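Local coordinates for protein YciF (PDB 2GS4) that is a homodimeric stress protein of the ferritin clan, related to rubrerythrin, whose precise function is not established and which probably binds metal, at residues 21-32 / 44-55. Sequence-based numbering, arbitrary orientation.
Sequences EKQLTRALAKLA and FHAHLEETHGQI
F44 lays one ring face over L31, whose CB sits 3.7 Å from the ring centroid and 8° off the normal, a CH-pi contact. L31 CD1 touches the same ring at CE1 (3.6 Å). With CG anti to the carbonyl carbon (chi1 -76°), the ring is set beside the helix 6-33 backbone, and F44 CB rests on A32. Without the ring, as with an alanine at F44, L31 is likely to lose the face it packs on and a gap to open toward A106 of helix 95-126. L28 is a knob among F44, H47, L48 and T51; its CD1 comes within 3.4 Å of T51 OG1. T51 packs among E21, L24, T25 and L28, its OG1 donating to H47 O (2.8 Å). T25 CG2 lies over a face of H52, and I55 CG1 meets E21 CB (3.5 Å). This is antiparallel knobs-into-holes packing in a ferritin-like bundle; the axes of 21-32 and 44-55 approach to 8.4 Å at 163°. A water hydrogen-bonds E21 OE1, T51 OG1 and Q54 OE1. E21 OE2 hydrogen-bonds Y117 OH; H47 NE2 and Q54 NE2 both hydrogen-bond E143 OE1. The chemistry implies an apolar seam flanked by a buried polar cluster, consistent with a rubrerythrin-like interior.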
loop_
_atom_site.group_PDB
_atom_site.type_symbol
_atom_site.label_atom_id
_atom_site.label_comp_id
_atom_site.label_asym_id
_atom_site.label_seq_id
_atom_site.Cartn_x
_atom_site.Cartn_y
_atom_site.Cartn_z
ATOM N N GLU A 21 -4.358 10.894 -1.556
ATOM C CA GLU A 21 -5.262 11.657 -2.413
ATOM C C GLU A 21 -4.510 12.819 -3.058
ATOM O O GLU A 21 -4.710 13.129 -4.236
ATOM C CB GLU A 21 -6.450 12.179 -1.582
ATOM C CG GLU A 21 -7.298 11.068 -0.956
ATOM C CD GLU A 21 -8.140 10.312 -1.980
ATOM O OE1 GLU A 21 -7.751 10.267 -3.168
ATOM O OE2 GLU A 21 -9.190 9.752 -1.594
ATOM N N LYS A 22 -3.640 13.442 -2.269
ATOM C CA LYS A 22 -2.820 14.570 -2.701
ATOM C C LYS A 22 -1.975 14.129 -3.903
ATOM O O LYS A 22 -1.940 14.786 -4.941
ATOM C CB LYS A 22 -1.890 14.985 -1.559
ATOM C CG LYS A 22 -1.689 16.474 -1.392
ATOM C CD LYS A 22 -2.843 17.118 -0.644
ATOM C CE LYS A 22 -2.680 18.630 -0.635
ATOM N NZ LYS A 22 -3.937 19.321 -0.255
ATOM N N GLN A 23 -1.293 13.000 -3.745
ATOM C CA GLN A 23 -0.456 12.458 -4.805
ATOM C C GLN A 23 -1.346 12.030 -5.958
ATOM O O GLN A 23 -1.004 12.237 -7.125
ATOM C CB GLN A 23 0.330 11.241 -4.303
ATOM C CG GLN A 23 1.176 11.495 -3.069
ATOM C CD GLN A 23 1.918 10.249 -2.618
ATOM O OE1 GLN A 23 2.600 9.604 -3.406
ATOM N NE2 GLN A 23 1.783 9.904 -1.348
ATOM N N LEU A 24 -2.500 11.444 -5.646
ATOM C CA LEU A 24 -3.377 10.995 -6.712
ATOM C C LEU A 24 -3.785 12.145 -7.654
ATOM O O LEU A 24 -3.847 11.944 -8.867
ATOM C CB LEU A 24 -4.606 10.284 -6.137
ATOM C CG LEU A 24 -5.284 9.252 -7.060
ATOM C CD1 LEU A 24 -4.244 8.315 -7.680
ATOM C CD2 LEU A 24 -6.306 8.446 -6.275
ATOM N N THR A 25 -4.021 13.346 -7.115
ATOM C CA THR A 25 -4.409 14.494 -7.956
ATOM C C THR A 25 -3.444 14.718 -9.118
ATOM O O THR A 25 -3.874 14.876 -10.264
ATOM C CB THR A 25 -4.510 15.827 -7.151
ATOM O OG1 THR A 25 -3.253 16.121 -6.537
ATOM C CG2 THR A 25 -5.599 15.737 -6.081
ATOM N N ARG A 26 -2.145 14.744 -8.826
ATOM C CA ARG A 26 -1.136 14.925 -9.866
ATOM C C ARG A 26 -1.178 13.740 -10.837
ATOM O O ARG A 26 -1.236 13.918 -12.052
ATOM C CB ARG A 26 0.282 15.026 -9.266
ATOM C CG ARG A 26 0.634 16.345 -8.557
ATOM C CD ARG A 26 0.627 16.234 -7.022
ATOM N NE ARG A 26 1.727 15.437 -6.474
ATOM C CZ ARG A 26 2.007 15.344 -5.173
ATOM N NH1 ARG A 26 1.271 16.000 -4.284
ATOM N NH2 ARG A 26 3.016 14.588 -4.757
ATOM N N ALA A 27 -1.161 12.530 -10.291
ATOM C CA ALA A 27 -1.167 11.326 -11.114
ATOM C C ALA A 27 -2.333 11.233 -12.096
ATOM O O ALA A 27 -2.151 10.847 -13.248
ATOM C CB ALA A 27 -1.142 10.093 -10.226
ATOM N N LEU A 28 -3.530 11.594 -11.649
ATOM C CA LEU A 28 -4.699 11.513 -12.515
ATOM C C LEU A 28 -4.648 12.493 -13.692
ATOM O O LEU A 28 -5.128 12.177 -14.779
ATOM C CB LEU A 28 -5.978 11.714 -11.687
ATOM C CG LEU A 28 -6.239 10.591 -10.669
ATOM C CD1 LEU A 28 -7.330 10.997 -9.690
ATOM C CD2 LEU A 28 -6.624 9.320 -11.405
ATOM N N ALA A 29 -4.071 13.677 -13.490
ATOM C CA ALA A 29 -3.973 14.643 -14.581
ATOM C C ALA A 29 -3.027 14.069 -15.630
ATOM O O ALA A 29 -3.259 14.220 -16.834
ATOM C CB ALA A 29 -3.444 15.969 -14.072
ATOM N N LYS A 30 -1.960 13.413 -15.175
ATOM C CA LYS A 30 -1.007 12.806 -16.098
ATOM C C LYS A 30 -1.687 11.632 -16.809
ATOM O O LYS A 30 -1.559 11.482 -18.024
ATOM C CB LYS A 30 0.249 12.297 -15.369
ATOM C CG LYS A 30 1.255 13.361 -14.879
ATOM C CD LYS A 30 2.605 12.689 -14.531
ATOM C CE LYS A 30 3.627 13.646 -13.903
ATOM N NZ LYS A 30 5.000 13.042 -13.787
ATOM N N LEU A 31 -2.418 10.802 -16.070
ATOM C CA LEU A 31 -3.084 9.670 -16.708
ATOM C C LEU A 31 -4.070 10.115 -17.769
ATOM O O LEU A 31 -4.154 9.502 -18.832
ATOM C CB LEU A 31 -3.813 8.800 -15.684
ATOM C CG LEU A 31 -2.953 7.881 -14.824
ATOM C CD1 LEU A 31 -3.814 7.342 -13.704
ATOM C CD2 LEU A 31 -2.373 6.745 -15.668
ATOM N N ALA A 32 -4.822 11.173 -17.493
ATOM C CA ALA A 32 -5.791 11.638 -18.467
ATOM C C ALA A 32 -5.118 12.013 -19.791
ATOM O O ALA A 32 -5.723 11.858 -20.854
ATOM C CB ALA A 32 -6.576 12.819 -17.905
ATOM N N PHE A 44 -10.494 9.508 -16.230
ATOM C CA PHE A 44 -9.391 9.923 -15.367
ATOM C C PHE A 44 -9.618 11.379 -14.955
ATOM O O PHE A 44 -9.362 11.757 -13.816
ATOM C CB PHE A 44 -8.026 9.792 -16.073
ATOM C CG PHE A 44 -7.518 8.373 -16.183
ATOM C CD1 PHE A 44 -7.464 7.534 -15.066
ATOM C CD2 PHE A 44 -7.043 7.889 -17.403
ATOM C CE1 PHE A 44 -6.952 6.227 -15.174
ATOM C CE2 PHE A 44 -6.533 6.592 -17.513
ATOM C CZ PHE A 44 -6.484 5.767 -16.402
ATOM N N HIS A 45 -10.103 12.195 -15.885
ATOM C CA HIS A 45 -10.362 13.597 -15.576
ATOM C C HIS A 45 -11.518 13.694 -14.591
ATOM O O HIS A 45 -11.496 14.521 -13.677
ATOM C CB HIS A 45 -10.684 14.388 -16.847
ATOM C CG HIS A 45 -10.837 15.860 -16.617
ATOM N ND1 HIS A 45 -9.818 16.649 -16.124
ATOM C CD2 HIS A 45 -11.891 16.685 -16.804
ATOM C CE1 HIS A 45 -10.241 17.896 -16.015
ATOM N NE2 HIS A 45 -11.498 17.944 -16.422
ATOM N N ALA A 46 -12.523 12.842 -14.763
ATOM C CA ALA A 46 -13.659 12.851 -13.856
ATOM C C ALA A 46 -13.182 12.456 -12.459
ATOM O O ALA A 46 -13.578 13.067 -11.470
ATOM C CB ALA A 46 -14.737 11.884 -14.338
ATOM N N HIS A 47 -12.318 11.447 -12.372
ATOM C CA HIS A 47 -11.837 11.010 -11.063
ATOM C C HIS A 47 -10.925 12.058 -10.430
ATOM O O HIS A 47 -10.845 12.157 -9.201
ATOM C CB HIS A 47 -11.090 9.681 -11.164
ATOM C CG HIS A 47 -10.887 9.012 -9.839
ATOM N ND1 HIS A 47 -9.851 8.139 -9.598
ATOM C CD2 HIS A 47 -11.592 9.089 -8.685
ATOM C CE1 HIS A 47 -9.924 7.707 -8.348
ATOM N NE2 HIS A 47 -10.971 8.269 -7.776
ATOM N N LEU A 48 -10.241 12.838 -11.267
ATOM C CA LEU A 48 -9.355 13.888 -10.783
ATOM C C LEU A 48 -10.195 14.913 -10.023
ATOM O O LEU A 48 -9.785 15.418 -8.975
ATOM C CB LEU A 48 -8.650 14.577 -11.953
ATOM C CG LEU A 48 -8.001 15.929 -11.633
ATOM C CD1 LEU A 48 -7.129 15.792 -10.399
ATOM C CD2 LEU A 48 -7.187 16.424 -12.821
ATOM N N GLU A 49 -11.367 15.220 -10.563
ATOM C CA GLU A 49 -12.251 16.179 -9.915
ATOM C C GLU A 49 -12.832 15.587 -8.641
ATOM O O GLU A 49 -12.799 16.221 -7.590
ATOM C CB GLU A 49 -13.354 16.598 -10.878
ATOM C CG GLU A 49 -12.810 17.315 -12.095
ATOM C CD GLU A 49 -11.874 18.442 -11.707
ATOM O OE1 GLU A 49 -10.951 18.749 -12.491
ATOM O OE2 GLU A 49 -12.062 19.024 -10.614
ATOM N N GLU A 50 -13.336 14.357 -8.729
ATOM C CA GLU A 50 -13.897 13.671 -7.571
ATOM C C GLU A 50 -12.849 13.554 -6.449
ATOM O O GLU A 50 -13.195 13.646 -5.277
ATOM C CB GLU A 50 -14.433 12.288 -8.007
ATOM C CG GLU A 50 -14.705 11.268 -6.901
ATOM C CD GLU A 50 -15.215 9.933 -7.450
ATOM O OE1 GLU A 50 -14.726 8.871 -7.005
ATOM O OE2 GLU A 50 -16.111 9.944 -8.326
ATOM N N THR A 51 -11.574 13.373 -6.804
ATOM C CA THR A 51 -10.515 13.259 -5.800
ATOM C C THR A 51 -10.286 14.583 -5.065
ATOM O O THR A 51 -10.020 14.581 -3.855
ATOM C CB THR A 51 -9.172 12.768 -6.424
ATOM O OG1 THR A 51 -9.336 11.441 -6.945
ATOM C CG2 THR A 51 -8.064 12.730 -5.356
ATOM N N HIS A 52 -10.369 15.704 -5.785
ATOM C CA HIS A 52 -10.202 16.996 -5.135
ATOM C C HIS A 52 -11.369 17.130 -4.161
ATOM O O HIS A 52 -11.219 17.662 -3.057
ATOM C CB HIS A 52 -10.218 18.146 -6.156
ATOM C CG HIS A 52 -8.856 18.537 -6.643
ATOM N ND1 HIS A 52 -8.448 18.363 -7.951
ATOM C CD2 HIS A 52 -7.796 19.071 -5.990
ATOM C CE1 HIS A 52 -7.197 18.768 -8.077
ATOM N NE2 HIS A 52 -6.778 19.201 -6.902
ATOM N N GLY A 53 -12.530 16.622 -4.567
ATOM C CA GLY A 53 -13.698 16.687 -3.709
ATOM C C GLY A 53 -13.534 15.824 -2.467
ATOM O O GLY A 53 -14.018 16.174 -1.394
ATOM N N GLN A 54 -12.854 14.689 -2.613
ATOM C CA GLN A 54 -12.640 13.776 -1.499
ATOM C C GLN A 54 -11.663 14.370 -0.495
ATOM O O GLN A 54 -11.763 14.105 0.713
ATOM C CB GLN A 54 -12.172 12.408 -2.037
ATOM C CG GLN A 54 -13.270 11.741 -2.870
ATOM C CD GLN A 54 -12.806 10.571 -3.721
ATOM O OE1 GLN A 54 -11.612 10.348 -3.897
ATOM N NE2 GLN A 54 -13.765 9.831 -4.277
ATOM N N ILE A 55 -10.727 15.189 -0.969
ATOM C CA ILE A 55 -9.805 15.809 -0.043
ATOM C C ILE A 55 -10.641 16.793 0.794
ATOM O O ILE A 55 -10.453 16.896 2.005
ATOM C CB ILE A 55 -8.646 16.525 -0.775
ATOM C CG1 ILE A 55 -7.756 15.472 -1.450
ATOM C CG2 ILE A 55 -7.821 17.349 0.214
ATOM C CD1 ILE A 55 -6.574 16.025 -2.230
HETATM O O HOH W 1 -9.654 9.465 -5.084
#